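Local coordinates for uncharacterized conserved protein (Staphylococcus epidermidis, PDB 3FRM) that is of unknown function but, carrying a GNAT-type acetyltransferase domain, probably moves an acetyl group from acetyl-CoA to a substrate not yet identified, at residues N149-K152 with Q153-S157; I181-D185 with K186-I190; N127-N130 with D131-V135; Y103-E106 with A107-K111. All coordinates share one frame; numbering follows the deposited sequence.

Contact 1: N149-K152 with Q153-S157; sequences NMVK and QHIYS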
loop_
_atom_site.group_PDB
_atom_site.type_symbol
_atom_site.label_atom_id
_atom_site.label_comp_id
_atom_site.label_asym_id
_atom_site.label_seq_id
_atom_site.Cartn_x
_atom_site.Cartn_y
_atom_site.Cartn_z
ATOM N N ASN A 149 3.342 -1.929 -24.002
ATOM C CA ASN A 149 4.200 -1.969 -25.181
ATOM C C ASN A 149 4.508 -0.612 -25.780
ATOM O O ASN A 149 5.630 -0.382 -26.238
ATOM C CB ASN A 149 3.673 -2.904 -26.261
ATOM C CG ASN A 149 4.012 -4.364 -25.993
ATOM O OD1 ASN A 149 4.923 -4.675 -25.171
ATOM N ND2 ASN A 149 3.251 -5.288 -26.638
HETATM N N MSE A 150 3.525 0.291 -25.769
HETATM C CA MSE A 150 3.754 1.620 -26.330
HETATM C C MSE A 150 4.615 2.446 -25.372
HETATM O O MSE A 150 5.337 3.322 -25.801
HETATM C CB MSE A 150 2.480 2.331 -26.879
HETATM C CG MSE A 150 1.698 3.295 -26.004
HETATM SE SE MSE A 150 2.455 4.877 -24.969
HETATM C CE MSE A 150 1.090 4.875 -23.553
ATOM N N VAL A 151 4.577 2.140 -24.085
ATOM C CA VAL A 151 5.497 2.788 -23.172
ATOM C C VAL A 151 6.913 2.240 -23.403
ATOM O O VAL A 151 7.862 2.999 -23.380
ATOM C CB VAL A 151 5.042 2.677 -21.706
ATOM C CG1 VAL A 151 6.150 3.096 -20.757
ATOM C CG2 VAL A 151 3.788 3.556 -21.477
ATOM N N LYS A 152 7.041 0.941 -23.679
ATOM C CA LYS A 152 8.328 0.353 -24.038
ATOM C C LYS A 152 8.959 1.030 -25.227
ATOM O O LYS A 152 10.094 1.456 -25.176
ATOM C CB LYS A 152 8.186 -1.128 -24.350
ATOM C CG LYS A 152 8.500 -2.043 -23.159
ATOM C CD LYS A 152 8.279 -3.514 -23.526
ATOM C CE LYS A 152 9.300 -4.023 -24.538
ATOM N NZ LYS A 152 8.811 -5.163 -25.395
ATOM N N GLN A 153 8.206 1.152 -26.297
ATOM C CA GLN A 153 8.664 1.827 -27.503
ATOM C C GLN A 153 9.126 3.257 -27.203
ATOM O O GLN A 153 10.106 3.725 -27.703
ATOM C CB GLN A 153 7.539 1.822 -28.565
ATOM C CG GLN A 153 7.650 0.671 -29.561
ATOM C CD GLN A 153 8.666 0.967 -30.677
ATOM O OE1 GLN A 153 9.785 1.435 -30.408
ATOM N NE2 GLN A 153 8.268 0.720 -31.938
ATOM N N HIS A 154 8.409 3.945 -26.361
ATOM C CA HIS A 154 8.772 5.317 -26.018
ATOM C C HIS A 154 10.138 5.423 -25.308
ATOM O O HIS A 154 10.998 6.184 -25.741
ATOM C CB HIS A 154 7.628 5.930 -25.226
ATOM C CG HIS A 154 7.882 7.327 -24.759
ATOM N ND1 HIS A 154 8.224 8.355 -25.618
ATOM C CD2 HIS A 154 7.801 7.877 -23.523
ATOM C CE1 HIS A 154 8.351 9.476 -24.930
ATOM N NE2 HIS A 154 8.098 9.214 -23.657
ATOM N N ILE A 155 10.343 4.627 -24.261
ATOM C CA ILE A 155 11.635 4.521 -23.571
ATOM C C ILE A 155 12.780 4.102 -24.506
ATOM O O ILE A 155 13.919 4.654 -24.469
ATOM C CB ILE A 155 11.589 3.469 -22.452
ATOM C CG1 ILE A 155 10.408 3.703 -21.531
ATOM C CG2 ILE A 155 12.908 3.440 -21.666
ATOM C CD1 ILE A 155 10.381 2.710 -20.374
ATOM N N TYR A 156 12.484 3.112 -25.334
ATOM C CA TYR A 156 13.487 2.581 -26.249
ATOM C C TYR A 156 13.896 3.596 -27.301
ATOM O O TYR A 156 14.846 3.378 -28.012
ATOM C CB TYR A 156 12.971 1.317 -26.944
ATOM C CG TYR A 156 13.960 0.739 -27.921
ATOM C CD1 TYR A 156 15.138 0.154 -27.470
ATOM C CD2 TYR A 156 13.723 0.774 -29.319
ATOM C CE1 TYR A 156 16.078 -0.412 -28.378
ATOM C CE2 TYR A 156 14.655 0.209 -30.238
ATOM C CZ TYR A 156 15.822 -0.364 -29.751
ATOM O OH TYR A 156 16.757 -0.893 -30.600
ATOM N N SER A 157 13.170 4.690 -27.463
ATOM C CA SER A 157 13.594 5.613 -28.505
ATOM C C SER A 157 13.863 6.988 -27.941
ATOM O O SER A 157 14.182 7.904 -28.684
ATOM C CB SER A 157 12.535 5.694 -29.607
ATOM O OG SER A 157 11.537 6.587 -29.189
#

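Contact 2: I181-D185 with K186-I190; sequences IIMTD and KTIEI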
loop_
_atom_site.group_PDB
_atom_site.type_symbol
_atom_site.label_atom_id
_atom_site.label_comp_id
_atom_site.label_asym_id
_atom_site.label_seq_id
_atom_site.Cartn_x
_atom_site.Cartn_y
_atom_site.Cartn_z
ATOM N N ILE A 181 16.177 7.615 -12.596
ATOM C CA ILE A 181 16.561 8.692 -11.738
ATOM C C ILE A 181 16.565 9.981 -12.506
ATOM O O ILE A 181 17.060 10.053 -13.626
ATOM C CB ILE A 181 17.943 8.476 -11.012
ATOM C CG1 ILE A 181 19.006 8.003 -11.979
ATOM C CG2 ILE A 181 17.808 7.446 -9.921
ATOM C CD1 ILE A 181 19.100 6.470 -12.127
ATOM N N ILE A 182 16.005 10.987 -11.847
ATOM C CA ILE A 182 15.885 12.327 -12.356
ATOM C C ILE A 182 16.645 13.182 -11.367
ATOM O O ILE A 182 16.266 13.294 -10.177
ATOM C CB ILE A 182 14.406 12.802 -12.416
ATOM C CG1 ILE A 182 13.575 11.932 -13.341
ATOM C CG2 ILE A 182 14.295 14.255 -12.855
ATOM C CD1 ILE A 182 12.635 11.012 -12.559
HETATM N N MSE A 183 17.703 13.807 -11.865
HETATM C CA MSE A 183 18.579 14.579 -11.009
HETATM C C MSE A 183 18.428 16.070 -11.187
HETATM O O MSE A 183 18.236 16.546 -12.282
HETATM C CB MSE A 183 20.002 14.181 -11.273
HETATM C CG MSE A 183 20.111 12.701 -11.324
HETATM SE SE MSE A 183 21.910 12.230 -11.807
HETATM C CE MSE A 183 21.822 12.648 -13.751
ATOM N N THR A 184 18.521 16.799 -10.093
ATOM C CA THR A 184 18.443 18.219 -10.148
ATOM C C THR A 184 19.534 18.623 -9.206
ATOM O O THR A 184 20.240 17.784 -8.666
ATOM C CB THR A 184 17.062 18.734 -9.651
ATOM O OG1 THR A 184 16.649 17.982 -8.504
ATOM C CG2 THR A 184 15.972 18.568 -10.716
ATOM N N ASP A 185 19.688 19.912 -9.016
ATOM C CA ASP A 185 20.652 20.409 -8.082
ATOM C C ASP A 185 20.179 20.085 -6.687
ATOM O O ASP A 185 20.956 19.616 -5.867
ATOM C CB ASP A 185 20.788 21.913 -8.238
ATOM C CG ASP A 185 21.318 22.293 -9.589
ATOM O OD1 ASP A 185 20.544 22.883 -10.394
ATOM O OD2 ASP A 185 22.489 21.954 -9.874
ATOM N N LYS A 186 18.901 20.318 -6.427
ATOM C CA LYS A 186 18.358 20.230 -5.085
ATOM C C LYS A 186 18.088 18.786 -4.685
ATOM O O LYS A 186 18.389 18.377 -3.574
ATOM C CB LYS A 186 17.034 20.992 -5.039
ATOM C CG LYS A 186 16.824 21.882 -3.805
ATOM C CD LYS A 186 15.381 21.721 -3.225
ATOM C CE LYS A 186 14.272 22.085 -4.225
ATOM N NZ LYS A 186 12.942 22.301 -3.557
ATOM N N THR A 187 17.517 17.998 -5.594
ATOM C CA THR A 187 17.097 16.668 -5.209
ATOM C C THR A 187 17.483 15.579 -6.203
ATOM O O THR A 187 17.915 15.835 -7.323
ATOM C CB THR A 187 15.573 16.583 -5.152
ATOM O OG1 THR A 187 15.060 16.971 -6.425
ATOM C CG2 THR A 187 14.974 17.465 -4.098
ATOM N N ILE A 188 17.236 14.349 -5.799
ATOM C CA ILE A 188 17.152 13.292 -6.754
ATOM C C ILE A 188 15.867 12.469 -6.604
ATOM O O ILE A 188 15.455 12.081 -5.502
ATOM C CB ILE A 188 18.453 12.501 -6.751
ATOM C CG1 ILE A 188 18.400 11.257 -7.606
ATOM C CG2 ILE A 188 18.930 12.217 -5.337
ATOM C CD1 ILE A 188 19.829 10.978 -8.055
ATOM N N GLU A 189 15.209 12.229 -7.735
ATOM C CA GLU A 189 13.970 11.523 -7.720
ATOM C C GLU A 189 14.134 10.196 -8.396
ATOM O O GLU A 189 14.764 10.100 -9.451
ATOM C CB GLU A 189 12.899 12.333 -8.410
ATOM C CG GLU A 189 11.518 11.780 -8.248
ATOM C CD GLU A 189 10.594 12.320 -9.336
ATOM O OE1 GLU A 189 10.753 13.522 -9.664
ATOM O OE2 GLU A 189 9.730 11.558 -9.875
ATOM N N ILE A 190 13.610 9.164 -7.747
ATOM C CA ILE A 190 13.516 7.872 -8.360
ATOM C C ILE A 190 12.090 7.631 -8.866
ATOM O O ILE A 190 11.134 8.264 -8.425
ATOM C CB ILE A 190 14.095 6.711 -7.498
ATOM C CG1 ILE A 190 13.496 6.637 -6.114
ATOM C CG2 ILE A 190 15.604 6.897 -7.266
ATOM C CD1 ILE A 190 13.647 5.264 -5.453
#

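Contact 3: N127-N130 with D131-V135; sequences NNIN and DYLHV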
loop_
_atom_site.group_PDB
_atom_site.type_symbol
_atom_site.label_atom_id
_atom_site.label_comp_id
_atom_site.label_asym_id
_atom_site.label_seq_id
_atom_site.Cartn_x
_atom_site.Cartn_y
_atom_site.Cartn_z
ATOM N N ASN A 127 23.975 -0.575 -24.954
ATOM C CA ASN A 127 24.591 -1.874 -24.758
ATOM C C ASN A 127 23.777 -2.791 -23.903
ATOM O O ASN A 127 23.786 -4.000 -24.068
ATOM C CB ASN A 127 25.968 -1.706 -24.127
ATOM C CG ASN A 127 27.015 -1.231 -25.127
ATOM O OD1 ASN A 127 26.713 -0.954 -26.307
ATOM N ND2 ASN A 127 28.255 -1.141 -24.665
ATOM N N ASN A 128 23.071 -2.211 -22.963
ATOM C CA ASN A 128 22.285 -3.017 -22.069
ATOM C C ASN A 128 20.834 -2.620 -22.040
ATOM O O ASN A 128 20.085 -3.228 -21.309
ATOM C CB ASN A 128 22.893 -3.038 -20.651
ATOM C CG ASN A 128 22.978 -1.663 -20.034
ATOM O OD1 ASN A 128 22.379 -0.692 -20.508
ATOM N ND2 ASN A 128 23.729 -1.568 -18.990
ATOM N N ILE A 129 20.417 -1.660 -22.870
ATOM C CA ILE A 129 19.015 -1.157 -22.856
ATOM C C ILE A 129 17.930 -2.227 -22.898
ATOM O O ILE A 129 16.816 -2.021 -22.335
ATOM C CB ILE A 129 18.725 -0.116 -23.991
ATOM C CG1 ILE A 129 17.304 0.449 -23.892
ATOM C CG2 ILE A 129 18.850 -0.735 -25.363
ATOM C CD1 ILE A 129 16.880 0.935 -22.444
ATOM N N ASN A 130 18.203 -3.314 -23.621
ATOM C CA ASN A 130 17.264 -4.428 -23.757
ATOM C C ASN A 130 17.110 -5.218 -22.443
ATOM O O ASN A 130 16.032 -5.783 -22.186
ATOM C CB ASN A 130 17.634 -5.380 -24.900
ATOM C CG ASN A 130 17.151 -4.890 -26.282
ATOM O OD1 ASN A 130 17.963 -4.745 -27.182
ATOM N ND2 ASN A 130 15.840 -4.628 -26.450
ATOM N N ASP A 131 18.165 -5.273 -21.623
ATOM C CA ASP A 131 18.057 -5.876 -20.324
ATOM C C ASP A 131 17.162 -5.034 -19.441
ATOM O O ASP A 131 16.460 -5.562 -18.597
ATOM C CB ASP A 131 19.435 -5.986 -19.629
ATOM C CG ASP A 131 20.333 -7.028 -20.267
ATOM O OD1 ASP A 131 21.565 -6.851 -20.139
ATOM O OD2 ASP A 131 19.831 -8.005 -20.886
ATOM N N TYR A 132 17.221 -3.719 -19.590
ATOM C CA TYR A 132 16.377 -2.856 -18.804
ATOM C C TYR A 132 14.910 -3.173 -19.184
ATOM O O TYR A 132 14.068 -3.463 -18.333
ATOM C CB TYR A 132 16.766 -1.387 -19.048
ATOM C CG TYR A 132 15.781 -0.388 -18.524
ATOM C CD1 TYR A 132 15.994 0.232 -17.310
ATOM C CD2 TYR A 132 14.627 -0.029 -19.270
ATOM C CE1 TYR A 132 15.108 1.165 -16.801
ATOM C CE2 TYR A 132 13.675 0.946 -18.757
ATOM C CZ TYR A 132 13.952 1.520 -17.493
ATOM O OH TYR A 132 13.106 2.450 -16.891
ATOM N N LEU A 133 14.630 -3.186 -20.472
ATOM C CA LEU A 133 13.247 -3.406 -20.931
ATOM C C LEU A 133 12.744 -4.788 -20.591
ATOM O O LEU A 133 11.566 -4.986 -20.287
ATOM C CB LEU A 133 13.142 -3.172 -22.408
ATOM C CG LEU A 133 13.401 -1.721 -22.761
ATOM C CD1 LEU A 133 13.459 -1.673 -24.299
ATOM C CD2 LEU A 133 12.292 -0.820 -22.164
ATOM N N HIS A 134 13.669 -5.725 -20.577
ATOM C CA HIS A 134 13.356 -7.056 -20.156
ATOM C C HIS A 134 12.769 -7.117 -18.752
ATOM O O HIS A 134 11.807 -7.844 -18.512
ATOM C CB HIS A 134 14.601 -7.925 -20.231
ATOM C CG HIS A 134 14.359 -9.315 -19.764
ATOM N ND1 HIS A 134 14.730 -9.750 -18.506
ATOM C CD2 HIS A 134 13.722 -10.352 -20.356
ATOM C CE1 HIS A 134 14.355 -11.007 -18.354
ATOM N NE2 HIS A 134 13.744 -11.397 -19.465
ATOM N N VAL A 135 13.338 -6.361 -17.821
ATOM C CA VAL A 135 12.815 -6.359 -16.469
ATOM C C VAL A 135 11.471 -5.627 -16.472
ATOM O O VAL A 135 10.472 -6.047 -15.857
ATOM C CB VAL A 135 13.783 -5.652 -15.501
ATOM C CG1 VAL A 135 13.122 -5.502 -14.092
ATOM C CG2 VAL A 135 15.137 -6.377 -15.458
#

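Contact 4: Y103-E106 with A107-K111; sequences YVIE and AKALK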
loop_
_atom_site.group_PDB
_atom_site.type_symbol
_atom_site.label_atom_id
_atom_site.label_comp_id
_atom_site.label_asym_id
_atom_site.label_seq_id
_atom_site.Cartn_x
_atom_site.Cartn_y
_atom_site.Cartn_z
ATOM N N TYR A 103 7.016 10.432 -0.839
ATOM C CA TYR A 103 8.027 9.934 0.139
ATOM C C TYR A 103 9.375 10.596 0.011
ATOM O O TYR A 103 9.854 10.886 -1.083
ATOM C CB TYR A 103 8.190 8.403 0.062
ATOM C CG TYR A 103 6.928 7.698 0.470
ATOM C CD1 TYR A 103 6.626 7.488 1.804
ATOM C CD2 TYR A 103 5.961 7.366 -0.472
ATOM C CE1 TYR A 103 5.443 6.891 2.189
ATOM C CE2 TYR A 103 4.776 6.751 -0.102
ATOM C CZ TYR A 103 4.531 6.506 1.231
ATOM O OH TYR A 103 3.335 5.915 1.616
ATOM N N VAL A 104 10.016 10.816 1.151
ATOM C CA VAL A 104 11.276 11.524 1.141
ATOM C C VAL A 104 12.271 10.802 2.021
ATOM O O VAL A 104 11.878 10.206 3.008
ATOM C CB VAL A 104 11.055 12.975 1.625
ATOM C CG1 VAL A 104 11.012 13.040 3.159
ATOM C CG2 VAL A 104 12.172 13.858 1.169
ATOM N N ILE A 105 13.559 10.862 1.678
ATOM C CA ILE A 105 14.602 10.334 2.536
ATOM C C ILE A 105 15.930 11.098 2.354
ATOM O O ILE A 105 16.165 11.674 1.299
ATOM C CB ILE A 105 14.783 8.821 2.343
ATOM C CG1 ILE A 105 15.534 8.265 3.577
ATOM C CG2 ILE A 105 15.511 8.544 1.037
ATOM C CD1 ILE A 105 15.781 6.734 3.633
ATOM N N GLU A 106 16.773 11.147 3.394
ATOM C CA GLU A 106 18.162 11.723 3.270
ATOM C C GLU A 106 19.066 10.708 2.623
ATOM O O GLU A 106 18.920 9.539 2.935
ATOM C CB GLU A 106 18.773 12.160 4.637
ATOM C CG GLU A 106 17.727 12.325 5.743
ATOM C CD GLU A 106 17.794 13.623 6.608
ATOM O OE1 GLU A 106 16.800 14.413 6.553
ATOM O OE2 GLU A 106 18.778 13.840 7.397
ATOM N N ALA A 107 19.976 11.133 1.732
ATOM C CA ALA A 107 20.917 10.222 1.023
ATOM C C ALA A 107 21.616 9.227 1.917
ATOM O O ALA A 107 21.610 8.031 1.650
ATOM C CB ALA A 107 21.969 11.008 0.222
ATOM N N LYS A 108 22.232 9.735 2.988
ATOM C CA LYS A 108 23.039 8.916 3.879
ATOM C C LYS A 108 22.232 7.687 4.344
ATOM O O LYS A 108 22.771 6.591 4.480
ATOM C CB LYS A 108 23.547 9.775 5.067
ATOM C CG LYS A 108 23.533 9.103 6.421
ATOM C CD LYS A 108 24.384 9.901 7.458
ATOM C CE LYS A 108 25.183 8.991 8.393
ATOM N NZ LYS A 108 25.781 9.863 9.381
ATOM N N ALA A 109 20.935 7.869 4.564
ATOM C CA ALA A 109 20.099 6.788 5.076
ATOM C C ALA A 109 20.031 5.639 4.064
ATOM O O ALA A 109 19.935 4.489 4.446
ATOM C CB ALA A 109 18.703 7.297 5.445
ATOM N N LEU A 110 20.104 5.958 2.779
ATOM C CA LEU A 110 20.137 4.949 1.718
ATOM C C LEU A 110 21.561 4.394 1.516
ATOM O O LEU A 110 21.734 3.228 1.126
ATOM C CB LEU A 110 19.647 5.571 0.410
ATOM C CG LEU A 110 18.220 5.453 -0.154
ATOM C CD1 LEU A 110 17.117 4.963 0.778
ATOM C CD2 LEU A 110 17.810 6.761 -0.813
ATOM N N LYS A 111 22.581 5.220 1.739
ATOM C CA LYS A 111 23.968 4.754 1.631
ATOM C C LYS A 111 24.167 3.601 2.621
ATOM O O LYS A 111 24.692 2.540 2.307
ATOM C CB LYS A 111 24.943 5.880 2.022
ATOM C CG LYS A 111 25.011 7.063 1.075
ATOM C CD LYS A 111 26.080 8.104 1.519
ATOM C CE LYS A 111 25.809 9.408 0.745
ATOM N NZ LYS A 111 26.882 10.416 0.937
#

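Contact 1: N149-K152 with Q153-S157
Ile-155 holds CG1 beside its own backbone N and anti to the carbonyl carbon (chi1 -51°), which sends that branch back along the helix toward Val-151, one turn earlier. The second torsion is extended (chi2 -177°) and carries the branch onward, so that Ile-155 CD1 comes to 4.3 Å from Val-151 CG1. On the way, CG1 of Ile-155 passes 3.2 Å from the backbone O of Val-151. That oxygen is also the acceptor for the amide of Ile-155, at an N to O distance of 3.1 Å and an N-H...O angle of 174°. The other carbonyls also accept i+4 amides: Gln-153 N bonds to Asn-149 O, His-154 N to Met-150 O (a selenomethionine) and Tyr-156 N to Lys-152 O, the last pair 2.9 Å apart. Branched aliphatic residues suit the Val-151 and Ile-155 positions because they face helix 129-136, touching Tyr-136 and Tyr-132 respectively. Asn-149 and Gln-153 are polar and lie on an exposed flank. His-154 turns to yet another side and packs on Asp-15 and Lys-36. Repeated i to i+4 bonds beneath one apolar stripe and one polar flank are characteristic of an amphipathic alpha-helix packed on the surface of a fold.

Contact 2: I181-D185 with K186-I190
Thr-184 and Thr-187 lie side by side with their side chains pointing the same way, and their hydroxyls meet: OG1 of Thr-187 donates to OG1 of Thr-184 over 2.8 Å. Thr-184 OG1 in turn donates to the backbone O of Thr-187, approaching 36° out of the carbonyl plane. That oxygen also accepts the amide of Thr-184 at 3.0 Å, so two donors fix it. Threonine fits both places, since a chi1 of 41° in Thr-184 and 56° in Thr-187 sets each hydroxyl between the backbone N and the carbonyl carbon. Asp-185 and Lys-186 make the turn itself, and Lys-186 reaches a salt bridge with Asp-11. The result is a beta hairpin of strands 174-183 and 188-195. As in other GNAT folds, the second strand probably runs on toward the loop that receives the coenzyme pyrophosphate. Beyond the turn, Ile-182 and Glu-189 form a hydrogen-bonded pair with side chains side by side, CD1 of Ile-182 lying 4.0 Å from OE2 of Glu-189, whose OE1 is held by Tyr-13 N. On the opposite face, selenomethionine Met-183 and Ile-188 lie side by side, Met-183 CG 3.7 Å from Ile-188 CD1. Ile-181 slants over Ile-190, CG2 to CG2 at 3.5 Å, on the face covered by helix 204-216.

Contact 3: N127-N130 with D131-V135
Asn-128 offers its backbone O to the first turn of the helix that follows. Asp-131 N bonds to this oxygen at 2.8 Å, from above the carbonyl plane and with a bent N-H...O angle of 132°. Tyr-132 N adds a weak second bond to the same atom. The next two carbonyls follow: Leu-133 N bonds to Ile-129 O at 3.1 Å and His-134 N to Asn-130 O at 2.9 Å, the regular alpha-helical pattern.

Asn-128 occupies the N-cap position, yet its side chain makes no capping bond. Its amide is used in the opposite direction: OD1 accepts from Ser-125 N, while ND2 donates to Gln-122 OE1 and Leu-123 O, tying the helix start to strand 120-123. Polar ends further along have partners too. Asp-131 OD1 bonds to Tyr-170 OH, and an acid so near the N-terminus probably gains from the helix dipole; the OH of buried Tyr-132 bonds to Asp-180 OD2.

Among the apolar groups, Ile-129 swings CG1 opposite its amide nitrogen (chi1 -176°), bringing CD1 obliquely to the Tyr-132 ring, 4.0 Å from CD2. The same CD1 of Ile-129 lies 4.4 Å from CG of Leu-133.

Helix 129-136 thus sits between strands 165-171 and 174-183, which Tyr-132 touches, and helix 145-158, which Ile-129 and Leu-133 meet.

Contact 4: Y103-E106 with A107-K111
Ile-105 meets the helix with both of its branches. CD1 reaches the CB of Ala-109 at 3.5 Å, while CG2 approaches Leu-110 CD2 at 3.4 Å. The longer branch also touches the other methyl of the leucine, Ile-105 CD1 lying 3.6 Å from Leu-110 CD1. The isoleucine and leucine side chains slant across each other, and the isoleucine touches two consecutive helix residues. This follows from a stretched chain: CG1 stands opposite the backbone N (chi1 -161°) and chi2 is 178°, which pushes CD1 out to its full reach. A branched residue fills both directions at once, and the small methyl of Ala-109 lets the helix come close.

Next comes the backbone. Glu-106 O lies 3.4 Å from the CB of Ala-109 and accepts a weak bond from that residue's N. Ala-107 O then takes two donors, Leu-110 N at 2.8 Å and Lys-111 N at 3.0 Å, and so steadies the turn that carries Leu-110. This is a tight strand-to-helix connection at the end of an inner strand of the mixed sheet: residues 103-105, the end of strand 96-105, and helix 107-111 run at 78° to each other. Glu-106, at the bend, is exposed, as befits a charged residue there.

Further out, the strand is positioned by its two neighbours, Ile-105 bonding through its backbone to Val-221 and Val-104 to Val-241. Leu-110 packs on Val-221 and on Gln-209 of helix 204-216, and Ala-107 rests on Ala-216 of that same helix. On the strand side, Tyr-103 packs against Leu-236 of the second subunit.

How the contacts relate
Along the chain the order is contact 4, contact 3, contact 1, contact 2. Contacts 1 and 3 form one cluster: their helices, 145-158 and 129-136, are consecutive, their centres lie about 12 Å apart, and they touch, for instance through Tyr-156 CB and Leu-133 CD1 at 4.0 Å. Contacts 2 and 4, centres also about 12 Å apart, do not touch; both reach the large mixed sheet, where strand 221-225 separates strands 96-105 and 188-195. Contacts 1 and 4 lie on opposite sides of the chain's centre, centres about 30 Å apart. One pair builds a two-helix layer, the other the sheet with its hairpin, parts of a probably GNAT-like fold. Side chains of Ile-155 and Ile-129 (about 9 Å) and Met-183 (about 8 Å) surround the sodium ion without binding it.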